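Local coordinates for coiled-coil quantitatively-enriched protein 1 (Schizosaccharomyces pombe, PDB 7CUJ) that links telomeres to the meiotic centrosome, supports telomere clustering in meiotic prophase, and is required for telomere length regulation and chromosome segregation, at residues V11-L16 / V208-H213; S101-F106 / I187-E192; T121-I126 / A161-V166; I217-K222 / P305-L310. All blocks are in the same frame, centred on the assembly; numbering follows the deposited sequence.

Contact 1. Residues V11-L16 / V208-H213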
loop_
_atom_site.group_PDB
_atom_site.type_symbol
_atom_site.label_atom_id
_atom_site.label_comp_id
_atom_site.label_asym_id
_atom_site.label_seq_id
_atom_site.Cartn_x
_atom_site.Cartn_y
_atom_site.Cartn_z
ATOM N N VAL A 11 5.485 -39.474 -3.421
ATOM C CA VAL A 11 6.003 -38.121 -3.291
ATOM C C VAL A 11 6.088 -37.794 -1.802
ATOM O O VAL A 11 5.065 -37.752 -1.124
ATOM C CB VAL A 11 5.093 -37.120 -4.031
ATOM C CG1 VAL A 11 5.549 -35.678 -3.847
ATOM C CG2 VAL A 11 4.955 -37.459 -5.509
ATOM N N LEU A 12 7.311 -37.558 -1.306
ATOM C CA LEU A 12 7.538 -37.339 0.115
ATOM C C LEU A 12 8.127 -35.949 0.357
ATOM O O LEU A 12 8.979 -35.490 -0.403
ATOM C CB LEU A 12 8.478 -38.426 0.649
ATOM C CG LEU A 12 7.983 -39.868 0.521
ATOM C CD1 LEU A 12 9.096 -40.851 0.846
ATOM C CD2 LEU A 12 6.774 -40.117 1.415
ATOM N N ASP A 13 7.679 -35.309 1.447
ATOM C CA ASP A 13 8.083 -33.956 1.793
ATOM C C ASP A 13 9.146 -33.974 2.887
ATOM O O ASP A 13 9.046 -34.733 3.847
ATOM C CB ASP A 13 6.894 -33.124 2.276
ATOM C CG ASP A 13 5.733 -33.107 1.299
ATOM O OD1 ASP A 13 5.990 -33.220 0.083
ATOM O OD2 ASP A 13 4.581 -32.988 1.764
ATOM N N ILE A 14 10.142 -33.098 2.729
ATOM C CA ILE A 14 11.158 -32.846 3.735
ATOM C C ILE A 14 10.994 -31.404 4.210
ATOM O O ILE A 14 11.368 -30.462 3.512
ATOM C CB ILE A 14 12.568 -33.124 3.172
ATOM C CG1 ILE A 14 12.693 -34.565 2.663
ATOM C CG2 ILE A 14 13.639 -32.793 4.202
ATOM C CD1 ILE A 14 13.868 -34.808 1.746
ATOM N N GLY A 15 10.405 -31.251 5.399
ATOM C CA GLY A 15 10.217 -29.944 6.002
ATOM C C GLY A 15 11.512 -29.425 6.618
ATOM O O GLY A 15 12.045 -30.027 7.547
ATOM N N LEU A 16 11.995 -28.296 6.090
ATOM C CA LEU A 16 13.228 -27.677 6.546
ATOM C C LEU A 16 12.924 -26.264 7.033
ATOM O O LEU A 16 12.168 -25.534 6.392
ATOM C CB LEU A 16 14.223 -27.638 5.382
ATOM C CG LEU A 16 14.754 -28.991 4.909
ATOM C CD1 LEU A 16 15.424 -28.859 3.552
ATOM C CD2 LEU A 16 15.724 -29.577 5.922
ATOM N N VAL A 208 10.406 -39.436 -5.306
ATOM C CA VAL A 208 10.355 -37.983 -5.358
ATOM C C VAL A 208 10.445 -37.426 -3.939
ATOM O O VAL A 208 9.576 -37.682 -3.106
ATOM C CB VAL A 208 9.097 -37.473 -6.090
ATOM C CG1 VAL A 208 8.892 -35.977 -5.903
ATOM C CG2 VAL A 208 9.122 -37.822 -7.570
ATOM N N LEU A 209 11.513 -36.660 -3.690
ATOM C CA LEU A 209 11.712 -35.928 -2.449
ATOM C C LEU A 209 11.471 -34.447 -2.724
ATOM O O LEU A 209 11.931 -33.924 -3.736
ATOM C CB LEU A 209 13.151 -36.160 -1.976
ATOM C CG LEU A 209 13.378 -37.296 -0.978
ATOM C CD1 LEU A 209 12.631 -38.563 -1.370
ATOM C CD2 LEU A 209 14.863 -37.581 -0.824
ATOM N N ARG A 210 10.745 -33.783 -1.818
ATOM C CA ARG A 210 10.493 -32.355 -1.934
ATOM C C ARG A 210 11.080 -31.633 -0.724
ATOM O O ARG A 210 10.736 -31.942 0.415
ATOM C CB ARG A 210 8.993 -32.066 -2.054
ATOM C CG ARG A 210 8.353 -32.585 -3.333
ATOM C CD ARG A 210 6.982 -31.975 -3.551
ATOM N NE ARG A 210 6.023 -32.355 -2.522
ATOM C CZ ARG A 210 4.812 -31.827 -2.383
ATOM N NH1 ARG A 210 4.401 -30.882 -3.209
ATOM N NH2 ARG A 210 4.014 -32.244 -1.418
ATOM N N LEU A 211 11.979 -30.683 -0.994
ATOM C CA LEU A 211 12.482 -29.769 0.017
ATOM C C LEU A 211 11.490 -28.613 0.124
ATOM O O LEU A 211 11.331 -27.836 -0.818
ATOM C CB LEU A 211 13.872 -29.277 -0.411
ATOM C CG LEU A 211 15.069 -30.177 -0.087
ATOM C CD1 LEU A 211 14.717 -31.657 -0.116
ATOM C CD2 LEU A 211 16.237 -29.883 -1.014
ATOM N N ILE A 212 10.805 -28.538 1.272
ATOM C CA ILE A 212 9.761 -27.555 1.501
ATOM C C ILE A 212 10.090 -26.791 2.780
ATOM O O ILE A 212 10.209 -27.388 3.848
ATOM C CB ILE A 212 8.376 -28.231 1.566
ATOM C CG1 ILE A 212 8.015 -28.893 0.231
ATOM C CG2 ILE A 212 7.312 -27.233 2.002
ATOM C CD1 ILE A 212 6.759 -29.734 0.264
ATOM N N HIS A 213 10.232 -25.468 2.658
ATOM C CA HIS A 213 10.519 -24.632 3.813
ATOM C C HIS A 213 9.272 -24.485 4.680
ATOM O O HIS A 213 8.196 -24.161 4.178
ATOM C CB HIS A 213 11.094 -23.274 3.391
ATOM C CG HIS A 213 12.583 -23.232 3.414
ATOM N ND1 HIS A 213 13.327 -22.908 2.299
ATOM C CD2 HIS A 213 13.467 -23.479 4.403
ATOM C CE1 HIS A 213 14.609 -22.954 2.601
ATOM N NE2 HIS A 213 14.722 -23.298 3.886
#
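Asp13 and Arg210 rise side by side from adjacent strands on the same face, and the guanidinium meets the carboxylate side-on. NE and NH2 of Arg210 both donate to OD1 of Asp13, each at 2.7 Å. The two flat groups are twisted 47° apart, and neither donor-hydrogen line is straight. Arg210 bends at its third torsion (chi3 -65°), which turns NE and NH2 toward Asp13; CD1 of Ile212 lies 3.8 Å above the centre of the guanidinium plane. Val11 CG1 lies 3.6 Å from Arg210 NE and also touches CG1 of Val208, its parallel neighbour. Strands 11-16 and 208-213, joined by five backbone bonds, form one edge of the parallel sheet of an alpha/beta domain, one part of a longer protein; the shortest of these bonds is Ile14 N to Arg210 O at 2.7 Å. Tyr194 of helix 191-200 adds a cation-pi contact to Arg210. The other face, with Ile14, Leu16, Leu209 and Leu211, is apolar, and helix 102-112 packs on Ile14 and Leu16. There CD1 of Ile14 wedges between two leucines, 3.7 Å from CG of Leu209 and 3.8 Å from CD1 of Leu211, while Leu16 CD1 reaches across to Leu211 CG.

Contact 2. Residues S101-F106 / I187-E192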
loop_
_atom_site.group_PDB
_atom_site.type_symbol
_atom_site.label_atom_id
_atom_site.label_comp_id
_atom_site.label_asym_id
_atom_site.label_seq_id
_atom_site.Cartn_x
_atom_site.Cartn_y
_atom_site.Cartn_z
ATOM N N SER A 101 20.659 -21.095 4.265
ATOM C CA SER A 101 19.763 -22.031 3.600
ATOM C C SER A 101 19.853 -23.416 4.234
ATOM O O SER A 101 20.888 -24.074 4.155
ATOM C CB SER A 101 20.013 -22.092 2.115
ATOM O OG SER A 101 19.171 -23.060 1.504
ATOM N N SER A 102 18.744 -23.844 4.844
ATOM C CA SER A 102 18.587 -25.186 5.380
ATOM C C SER A 102 18.638 -26.212 4.254
ATOM O O SER A 102 18.893 -27.385 4.502
ATOM C CB SER A 102 17.288 -25.312 6.128
ATOM O OG SER A 102 17.436 -24.904 7.476
ATOM N N LYS A 103 18.360 -25.762 3.025
ATOM C CA LYS A 103 18.293 -26.650 1.876
ATOM C C LYS A 103 19.703 -27.049 1.442
ATOM O O LYS A 103 19.971 -28.227 1.218
ATOM C CB LYS A 103 17.495 -25.999 0.745
ATOM C CG LYS A 103 15.995 -25.940 0.985
ATOM C CD LYS A 103 15.218 -25.365 -0.172
ATOM C CE LYS A 103 13.725 -25.428 0.064
ATOM N NZ LYS A 103 12.975 -24.790 -1.043
ATOM N N PHE A 104 20.590 -26.053 1.325
ATOM C CA PHE A 104 21.989 -26.284 1.007
ATOM C C PHE A 104 22.621 -27.189 2.064
ATOM O O PHE A 104 23.297 -28.160 1.720
ATOM C CB PHE A 104 22.739 -24.955 0.878
ATOM C CG PHE A 104 22.746 -24.352 -0.504
ATOM C CD1 PHE A 104 21.559 -24.055 -1.159
ATOM C CD2 PHE A 104 23.942 -24.061 -1.146
ATOM C CE1 PHE A 104 21.569 -23.498 -2.429
ATOM C CE2 PHE A 104 23.952 -23.499 -2.415
ATOM C CZ PHE A 104 22.765 -23.217 -3.055
ATOM N N LEU A 105 22.381 -26.865 3.342
ATOM C CA LEU A 105 22.943 -27.611 4.457
ATOM C C LEU A 105 22.424 -29.047 4.438
ATOM O O LEU A 105 23.187 -29.981 4.680
ATOM C CB LEU A 105 22.600 -26.913 5.779
ATOM C CG LEU A 105 23.088 -27.615 7.049
ATOM C CD1 LEU A 105 24.602 -27.771 7.056
ATOM C CD2 LEU A 105 22.627 -26.869 8.291
ATOM N N PHE A 106 21.126 -29.207 4.143
ATOM C CA PHE A 106 20.520 -30.526 4.051
ATOM C C PHE A 106 21.266 -31.372 3.021
ATOM O O PHE A 106 21.642 -32.505 3.311
ATOM C CB PHE A 106 19.027 -30.441 3.722
ATOM C CG PHE A 106 18.398 -31.770 3.387
ATOM C CD1 PHE A 106 17.972 -32.628 4.393
ATOM C CD2 PHE A 106 18.261 -32.180 2.068
ATOM C CE1 PHE A 106 17.410 -33.859 4.086
ATOM C CE2 PHE A 106 17.701 -33.412 1.762
ATOM C CZ PHE A 106 17.277 -34.250 2.772
ATOM N N ILE A 187 14.918 -35.228 -6.452
ATOM C CA ILE A 187 14.774 -34.202 -5.429
ATOM C C ILE A 187 14.325 -32.901 -6.091
ATOM O O ILE A 187 14.924 -32.447 -7.065
ATOM C CB ILE A 187 16.085 -34.000 -4.639
ATOM C CG1 ILE A 187 16.626 -35.311 -4.065
ATOM C CG2 ILE A 187 15.900 -32.948 -3.553
ATOM C CD1 ILE A 187 18.109 -35.286 -3.776
ATOM N N PHE A 188 13.269 -32.301 -5.534
ATOM C CA PHE A 188 12.863 -30.959 -5.915
ATOM C C PHE A 188 13.392 -29.973 -4.882
ATOM O O PHE A 188 12.979 -30.002 -3.723
ATOM C CB PHE A 188 11.346 -30.884 -6.086
ATOM C CG PHE A 188 10.864 -31.579 -7.331
ATOM C CD1 PHE A 188 10.749 -30.887 -8.528
ATOM C CD2 PHE A 188 10.578 -32.937 -7.321
ATOM C CE1 PHE A 188 10.328 -31.532 -9.681
ATOM C CE2 PHE A 188 10.159 -33.581 -8.474
ATOM C CZ PHE A 188 10.033 -32.877 -9.651
ATOM N N TYR A 189 14.327 -29.121 -5.321
ATOM C CA TYR A 189 14.909 -28.117 -4.445
ATOM C C TYR A 189 13.818 -27.162 -3.962
ATOM O O TYR A 189 13.862 -26.695 -2.827
ATOM C CB TYR A 189 16.065 -27.382 -5.132
ATOM C CG TYR A 189 16.712 -26.317 -4.281
ATOM C CD1 TYR A 189 17.785 -26.618 -3.455
ATOM C CD2 TYR A 189 16.243 -25.010 -4.286
ATOM C CE1 TYR A 189 18.381 -25.647 -2.663
ATOM C CE2 TYR A 189 16.829 -24.027 -3.503
ATOM C CZ TYR A 189 17.900 -24.349 -2.687
ATOM O OH TYR A 189 18.483 -23.389 -1.914
ATOM N N ASP A 190 12.838 -26.895 -4.833
ATOM C CA ASP A 190 11.808 -25.903 -4.567
ATOM C C ASP A 190 10.496 -26.319 -5.230
ATOM O O ASP A 190 10.494 -27.081 -6.197
ATOM C CB ASP A 190 12.255 -24.503 -5.003
ATOM C CG ASP A 190 12.583 -24.408 -6.482
ATOM O OD1 ASP A 190 11.633 -24.375 -7.298
ATOM O OD2 ASP A 190 13.786 -24.387 -6.810
ATOM N N ILE A 191 9.391 -25.784 -4.695
ATOM C CA ILE A 191 8.043 -26.142 -5.102
ATOM C C ILE A 191 7.745 -25.569 -6.486
ATOM O O ILE A 191 7.023 -26.194 -7.258
ATOM C CB ILE A 191 7.015 -25.710 -4.035
ATOM C CG1 ILE A 191 6.969 -26.697 -2.863
ATOM C CG2 ILE A 191 5.631 -25.481 -4.630
ATOM C CD1 ILE A 191 6.556 -28.107 -3.241
ATOM N N GLU A 192 8.305 -24.390 -6.793
ATOM C CA GLU A 192 8.155 -23.799 -8.115
ATOM C C GLU A 192 8.583 -24.813 -9.177
ATOM O O GLU A 192 7.883 -25.002 -10.171
ATOM C CB GLU A 192 8.933 -22.485 -8.228
ATOM C CG GLU A 192 8.645 -21.721 -9.512
ATOM C CD GLU A 192 9.407 -20.419 -9.712
ATOM O OE1 GLU A 192 9.535 -19.647 -8.737
ATOM O OE2 GLU A 192 9.875 -20.176 -10.846
#
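Lys103 NZ is gripped by the backbone of Tyr189 and by a carboxylate: it donates to Tyr189 O at 2.8 Å, in the carbonyl plane, and forms a salt bridge with Glu218. The contact sets the first turn of helix 102-112 over the loop that leaves the C-terminal end of strand 184-188 in a parallel alpha/beta sheet. Ser101 is the N-cap of that helix, its OG accepting weak bonds from Lys103 N and Phe104 N, and Asp190 similarly caps helix 191-200 through Ala193 N. The lysine chain is extended beyond CG and runs obliquely over one face of the Tyr189 ring, with CD 3.9 Å from the ring centroid and the ammonium off-centre at 5.0 Å from it. A methionine here would probably leave the buried Glu218 carboxylate and Tyr189 O without their ammonium partner. Phe104 and Tyr189 meet rim to rim with planes 84° apart. A fully extended first torsion (chi1 180°) carries the tyrosine's phenol out to the helix, where OH bonds Lys65 O and sits in the plane of the Phe104 ring, 3.1 Å from CE1.

Contact 3. Residues T121-I126 / A161-V166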
loop_
_atom_site.group_PDB
_atom_site.type_symbol
_atom_site.label_atom_id
_atom_site.label_comp_id
_atom_site.label_asym_id
_atom_site.label_seq_id
_atom_site.Cartn_x
_atom_site.Cartn_y
_atom_site.Cartn_z
ATOM N N THR A 121 21.733 -42.769 -8.707
ATOM C CA THR A 121 21.936 -41.471 -9.332
ATOM C C THR A 121 20.780 -40.541 -8.964
ATOM O O THR A 121 19.624 -40.846 -9.252
ATOM C CB THR A 121 22.106 -41.613 -10.852
ATOM O OG1 THR A 121 20.899 -42.159 -11.389
ATOM C CG2 THR A 121 23.277 -42.490 -11.243
ATOM N N PHE A 122 21.105 -39.408 -8.324
ATOM C CA PHE A 122 20.103 -38.420 -7.955
ATOM C C PHE A 122 19.853 -37.446 -9.102
ATOM O O PHE A 122 20.773 -37.079 -9.828
ATOM C CB PHE A 122 20.525 -37.623 -6.719
ATOM C CG PHE A 122 20.315 -38.325 -5.403
ATOM C CD1 PHE A 122 19.039 -38.617 -4.944
ATOM C CD2 PHE A 122 21.398 -38.686 -4.618
ATOM C CE1 PHE A 122 18.853 -39.265 -3.731
ATOM C CE2 PHE A 122 21.212 -39.330 -3.404
ATOM C CZ PHE A 122 19.940 -39.621 -2.964
ATOM N N PHE A 123 18.584 -37.041 -9.235
ATOM C CA PHE A 123 18.173 -35.908 -10.047
ATOM C C PHE A 123 17.605 -34.833 -9.125
ATOM O O PHE A 123 16.650 -35.090 -8.395
ATOM C CB PHE A 123 17.088 -36.319 -11.044
ATOM C CG PHE A 123 17.584 -36.679 -12.420
ATOM C CD1 PHE A 123 17.769 -35.699 -13.386
ATOM C CD2 PHE A 123 17.859 -37.997 -12.754
ATOM C CE1 PHE A 123 18.223 -36.030 -14.655
ATOM C CE2 PHE A 123 18.313 -38.328 -14.022
ATOM C CZ PHE A 123 18.493 -37.344 -14.970
ATOM N N LEU A 124 18.205 -33.638 -9.162
ATOM C CA LEU A 124 17.697 -32.505 -8.406
ATOM C C LEU A 124 17.198 -31.429 -9.369
ATOM O O LEU A 124 17.921 -31.001 -10.265
ATOM C CB LEU A 124 18.784 -31.971 -7.467
ATOM C CG LEU A 124 18.361 -30.812 -6.562
ATOM C CD1 LEU A 124 18.902 -30.991 -5.153
ATOM C CD2 LEU A 124 18.792 -29.470 -7.138
ATOM N N PHE A 125 15.948 -31.001 -9.162
ATOM C CA PHE A 125 15.352 -29.930 -9.943
ATOM C C PHE A 125 15.349 -28.641 -9.126
ATOM O O PHE A 125 15.021 -28.648 -7.942
ATOM C CB PHE A 125 13.946 -30.315 -10.409
ATOM C CG PHE A 125 13.924 -31.265 -11.578
ATOM C CD1 PHE A 125 14.023 -32.634 -11.384
ATOM C CD2 PHE A 125 13.815 -30.790 -12.877
ATOM C CE1 PHE A 125 14.011 -33.508 -12.462
ATOM C CE2 PHE A 125 13.794 -31.663 -13.954
ATOM C CZ PHE A 125 13.896 -33.022 -13.746
ATOM N N ILE A 126 15.724 -27.539 -9.786
ATOM C CA ILE A 126 15.794 -26.230 -9.159
ATOM C C ILE A 126 15.399 -25.184 -10.201
ATOM O O ILE A 126 15.820 -25.267 -11.352
ATOM C CB ILE A 126 17.196 -25.988 -8.554
ATOM C CG1 ILE A 126 17.257 -24.720 -7.698
ATOM C CG2 ILE A 126 18.280 -26.009 -9.623
ATOM C CD1 ILE A 126 18.485 -24.635 -6.817
ATOM N N ALA A 161 26.923 -38.772 -8.963
ATOM C CA ALA A 161 26.280 -38.968 -7.674
ATOM C C ALA A 161 24.979 -38.164 -7.605
ATOM O O ALA A 161 24.025 -38.604 -6.963
ATOM C CB ALA A 161 27.232 -38.623 -6.553
ATOM N N ILE A 162 24.943 -37.002 -8.278
ATOM C CA ILE A 162 23.746 -36.170 -8.360
ATOM C C ILE A 162 23.813 -35.246 -9.580
ATOM O O ILE A 162 24.773 -34.496 -9.745
ATOM C CB ILE A 162 23.487 -35.399 -7.041
ATOM C CG1 ILE A 162 22.245 -34.507 -7.125
ATOM C CG2 ILE A 162 24.713 -34.617 -6.588
ATOM C CD1 ILE A 162 21.656 -34.125 -5.781
ATOM N N TRP A 163 22.781 -35.318 -10.435
ATOM C CA TRP A 163 22.527 -34.329 -11.474
ATOM C C TRP A 163 21.823 -33.120 -10.858
ATOM O O TRP A 163 20.911 -33.287 -10.047
ATOM C CB TRP A 163 21.657 -34.921 -12.594
ATOM C CG TRP A 163 22.332 -35.875 -13.534
ATOM C CD1 TRP A 163 22.120 -37.222 -13.614
ATOM C CD2 TRP A 163 23.289 -35.562 -14.565
ATOM N NE1 TRP A 163 22.886 -37.770 -14.605
ATOM C CE2 TRP A 163 23.615 -36.779 -15.207
ATOM C CE3 TRP A 163 23.910 -34.385 -15.002
ATOM C CZ2 TRP A 163 24.532 -36.847 -16.256
ATOM C CZ3 TRP A 163 24.817 -34.455 -16.039
ATOM C CH2 TRP A 163 25.122 -35.670 -16.658
ATOM N N ILE A 164 22.245 -31.909 -11.253
ATOM C CA ILE A 164 21.554 -30.674 -10.900
ATOM C C ILE A 164 20.879 -30.127 -12.155
ATOM O O ILE A 164 21.559 -29.696 -13.085
ATOM C CB ILE A 164 22.512 -29.630 -10.284
ATOM C CG1 ILE A 164 23.300 -30.175 -9.089
ATOM C CG2 ILE A 164 21.773 -28.341 -9.941
ATOM C CD1 ILE A 164 22.446 -30.684 -7.949
ATOM N N CYS A 165 19.541 -30.121 -12.156
ATOM C CA CYS A 165 18.774 -29.772 -13.341
ATOM C C CYS A 165 17.979 -28.487 -13.113
ATOM O O CYS A 165 17.274 -28.345 -12.115
ATOM C CB CYS A 165 17.828 -30.901 -13.729
ATOM S SG CYS A 165 17.111 -30.703 -15.381
ATOM N N VAL A 166 18.107 -27.555 -14.061
ATOM C CA VAL A 166 17.293 -26.353 -14.105
ATOM C C VAL A 166 15.920 -26.746 -14.643
ATOM O O VAL A 166 15.828 -27.419 -15.665
ATOM C CB VAL A 166 17.969 -25.260 -14.958
ATOM C CG1 VAL A 166 17.001 -24.166 -15.376
ATOM C CG2 VAL A 166 19.174 -24.663 -14.250
#
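Phe122 O and Trp163 N begin the firm part of a parallel backbone ladder, at 2.7 Å. Leu124 continues it in both directions, its N donating to Trp163 O and its O accepting from Cys165 N at 2.6 Å, and Ile126 N to Cys165 O closes it; the first rung, Phe122 N to Ala161 O, is weak. Aromatic contacts fill one face. Phe123 and the five-membered ring of Trp163 lie alongside each other as an offset stack, centroids 4.9 Å apart and planes at 28°, with Trp163 CD1 over the rim of the phenyl face. One step along, Cys165 CB stands over the Phe125 ring, and its sulfur, turned anti to the backbone N (chi1 -167°), comes obliquely to within 3.7 Å of Phe125 CE2, a sulfur-aromatic contact. On the other face, the one with Phe122, Leu124 and Ile126, the contacts across are aliphatic: Ile162 CG1 lies 3.6 Å from Phe122 CB, its CD1 reaches on to Leu124 CB, and Ile164 CD1 rests against CB and CD2 of Leu124. These are neighbouring inner strands in the parallel sheet of an alpha/beta domain, with helices on both faces. Trp149 comes edge-to-face to both Phe123 and Trp163, on the side where helix 170-173 packs on Phe123 and Phe125. Helix 129-141 packs on Ile126, Ile164 and Val166, and strand 184-188 pairs with the far edge of strand 121-126.

Contact 4. Residues I217-K222 / P305-L310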
loop_
_atom_site.group_PDB
_atom_site.type_symbol
_atom_site.label_atom_id
_atom_site.label_comp_id
_atom_site.label_asym_id
_atom_site.label_seq_id
_atom_site.Cartn_x
_atom_site.Cartn_y
_atom_site.Cartn_z
ATOM N N ILE A 217 5.715 -20.074 1.397
ATOM C CA ILE A 217 4.696 -20.244 0.371
ATOM C C ILE A 217 4.676 -21.692 -0.114
ATOM O O ILE A 217 3.649 -22.166 -0.592
ATOM C CB ILE A 217 4.879 -19.255 -0.800
ATOM C CG1 ILE A 217 3.665 -19.286 -1.734
ATOM C CG2 ILE A 217 6.178 -19.522 -1.551
ATOM C CD1 ILE A 217 3.543 -18.094 -2.644
ATOM N N GLU A 218 5.825 -22.370 0.000
ATOM C CA GLU A 218 5.968 -23.755 -0.417
ATOM C C GLU A 218 5.062 -24.627 0.449
ATOM O O GLU A 218 4.352 -25.488 -0.064
ATOM C CB GLU A 218 7.423 -24.210 -0.285
ATOM C CG GLU A 218 8.418 -23.392 -1.088
ATOM C CD GLU A 218 9.797 -24.027 -1.182
ATOM O OE1 GLU A 218 10.387 -24.343 -0.123
ATOM O OE2 GLU A 218 10.278 -24.215 -2.314
ATOM N N HIS A 219 5.095 -24.376 1.762
ATOM C CA HIS A 219 4.241 -25.047 2.729
ATOM C C HIS A 219 2.770 -24.801 2.398
ATOM O O HIS A 219 1.965 -25.730 2.443
ATOM C CB HIS A 219 4.595 -24.579 4.147
ATOM C CG HIS A 219 4.068 -25.456 5.231
ATOM N ND1 HIS A 219 4.488 -25.331 6.542
ATOM C CD2 HIS A 219 3.174 -26.467 5.213
ATOM C CE1 HIS A 219 3.867 -26.222 7.288
ATOM N NE2 HIS A 219 3.057 -26.932 6.494
ATOM N N ALA A 220 2.439 -23.548 2.056
ATOM C CA ALA A 220 1.071 -23.144 1.768
ATOM C C ALA A 220 0.566 -23.817 0.492
ATOM O O ALA A 220 -0.555 -24.323 0.462
ATOM C CB ALA A 220 0.976 -21.638 1.684
ATOM N N ILE A 221 1.399 -23.820 -0.553
ATOM C CA ILE A 221 1.063 -24.481 -1.805
ATOM C C ILE A 221 0.797 -25.967 -1.542
ATOM O O ILE A 221 -0.138 -26.537 -2.103
ATOM C CB ILE A 221 2.154 -24.242 -2.870
ATOM C CG1 ILE A 221 2.120 -22.797 -3.381
ATOM C CG2 ILE A 221 2.036 -25.243 -4.013
ATOM C CD1 ILE A 221 3.398 -22.334 -4.044
ATOM N N LYS A 222 1.612 -26.574 -0.669
ATOM C CA LYS A 222 1.477 -27.979 -0.310
ATOM C C LYS A 222 0.086 -28.252 0.268
ATOM O O LYS A 222 -0.557 -29.223 -0.125
ATOM C CB LYS A 222 2.644 -28.425 0.583
ATOM C CG LYS A 222 2.305 -29.349 1.748
ATOM C CD LYS A 222 1.979 -30.774 1.357
ATOM C CE LYS A 222 1.125 -31.478 2.392
ATOM N NZ LYS A 222 0.738 -32.842 1.953
ATOM N N PRO A 305 7.964 -36.721 10.134
ATOM C CA PRO A 305 6.552 -36.367 10.261
ATOM C C PRO A 305 6.178 -35.566 9.017
ATOM O O PRO A 305 7.034 -34.918 8.418
ATOM C CB PRO A 305 6.508 -35.475 11.509
ATOM C CG PRO A 305 7.899 -34.887 11.595
ATOM C CD PRO A 305 8.817 -35.977 11.077
ATOM N N PRO A 306 4.901 -35.591 8.577
ATOM C CA PRO A 306 4.487 -34.818 7.409
ATOM C C PRO A 306 4.432 -33.345 7.807
ATOM O O PRO A 306 4.485 -33.021 8.990
ATOM C CB PRO A 306 3.086 -35.374 7.117
ATOM C CG PRO A 306 2.565 -35.796 8.470
ATOM C CD PRO A 306 3.784 -36.325 9.196
ATOM N N LEU A 307 4.350 -32.458 6.813
ATOM C CA LEU A 307 4.208 -31.039 7.093
ATOM C C LEU A 307 2.868 -30.807 7.781
ATOM O O LEU A 307 1.867 -31.409 7.392
ATOM C CB LEU A 307 4.297 -30.257 5.779
ATOM C CG LEU A 307 5.672 -30.254 5.115
ATOM C CD1 LEU A 307 5.551 -29.865 3.653
ATOM C CD2 LEU A 307 6.620 -29.311 5.838
ATOM N N MET A 308 2.868 -29.947 8.810
ATOM C CA MET A 308 1.652 -29.670 9.562
ATOM C C MET A 308 0.646 -28.954 8.663
ATOM O O MET A 308 1.030 -28.179 7.794
ATOM C CB MET A 308 1.915 -28.861 10.839
ATOM C CG MET A 308 2.476 -27.470 10.610
ATOM S SD MET A 308 2.650 -26.562 12.169
ATOM C CE MET A 308 3.983 -27.475 12.948
ATOM N N ASP A 309 -0.641 -29.253 8.868
ATOM C CA ASP A 309 -1.705 -28.774 7.999
ATOM C C ASP A 309 -2.055 -27.335 8.367
ATOM O O ASP A 309 -2.218 -27.019 9.544
ATOM C CB ASP A 309 -2.930 -29.691 8.070
ATOM C CG ASP A 309 -3.962 -29.446 6.980
ATOM O OD1 ASP A 309 -3.767 -28.514 6.170
ATOM O OD2 ASP A 309 -4.955 -30.196 6.944
ATOM N N LEU A 310 -2.190 -26.479 7.346
ATOM C CA LEU A 310 -2.426 -25.057 7.554
ATOM C C LEU A 310 -3.813 -24.654 7.054
ATOM O O LEU A 310 -4.080 -23.466 6.878
ATOM C CB LEU A 310 -1.343 -24.250 6.828
ATOM C CG LEU A 310 0.103 -24.514 7.245
ATOM C CD1 LEU A 310 1.064 -23.779 6.320
ATOM C CD2 LEU A 310 0.346 -24.118 8.695
#
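The tail of this fragment, after helix 275-294, crosses helix 217-223 where His219 enters a clamp made by Leu307, Met308 and Leu310. The helix follows directly on strand 208-213, whereas residues 305-310 form an irregular chain. NE2 of His219 donates to Met308 O at 2.7 Å; the oxygen receives it in its carbonyl plane but sits 19° out of the plane of the imidazole. On the other side of the ring, ND1 is bonded to Gly215 N, so each nitrogen has a backbone partner and the ring is fixed in rotation, consistent with a neutral imidazole protonated at NE2. Leucines cover its two faces: CD1 of Leu310 stands 3.5 Å from the ring centroid, almost on the normal, as a CH-pi contact, and CD2 of Leu307 lies 4.3 Å above the opposite face. With chi1 at -164° the ring is thrown outward from the helix, between the two leucines. Met308 points its CB away, yet its CG turns back to 3.8 Å from His219 CE1. Lys222, one turn on, lays its CG 3.8 Å from CD1 of Leu307, and its ammonium has a long, weak ion pair with Asp13. An alanine at His219 would probably open a gap between Leu307 and Leu310 and leave Met308 O without its ring donor. Leu307 also packs on Ile212 and Leu310 on helix 232-243, making this segment at the end of the fragment a strap along the outside of a parallel alpha/beta domain.

In the fold
Contacts 1, 2 and 3 all reach one parallel sheet, in which strand 208-213 of contact 1 neighbours strand 184-188 of contact 2, and that strand neighbours 121-126 of contact 3. Their centres step across it, about 8 Å from contact 1 to 2 and about 12 Å from 2 to 3. Along the chain they are nested, 3 inside 2 inside 1, so the first strand in the chain pairs with the last. Contact 4 comes afterwards, its centre about 10 Å from that of contact 1 and about 23 Å from that of contact 3. Glu218 bonds His213 N, Lys103 NZ and Ile191 N of contacts 1 and 2, which ties helix 217-223 to the sheet, while His219 of that helix holds residues 305-310.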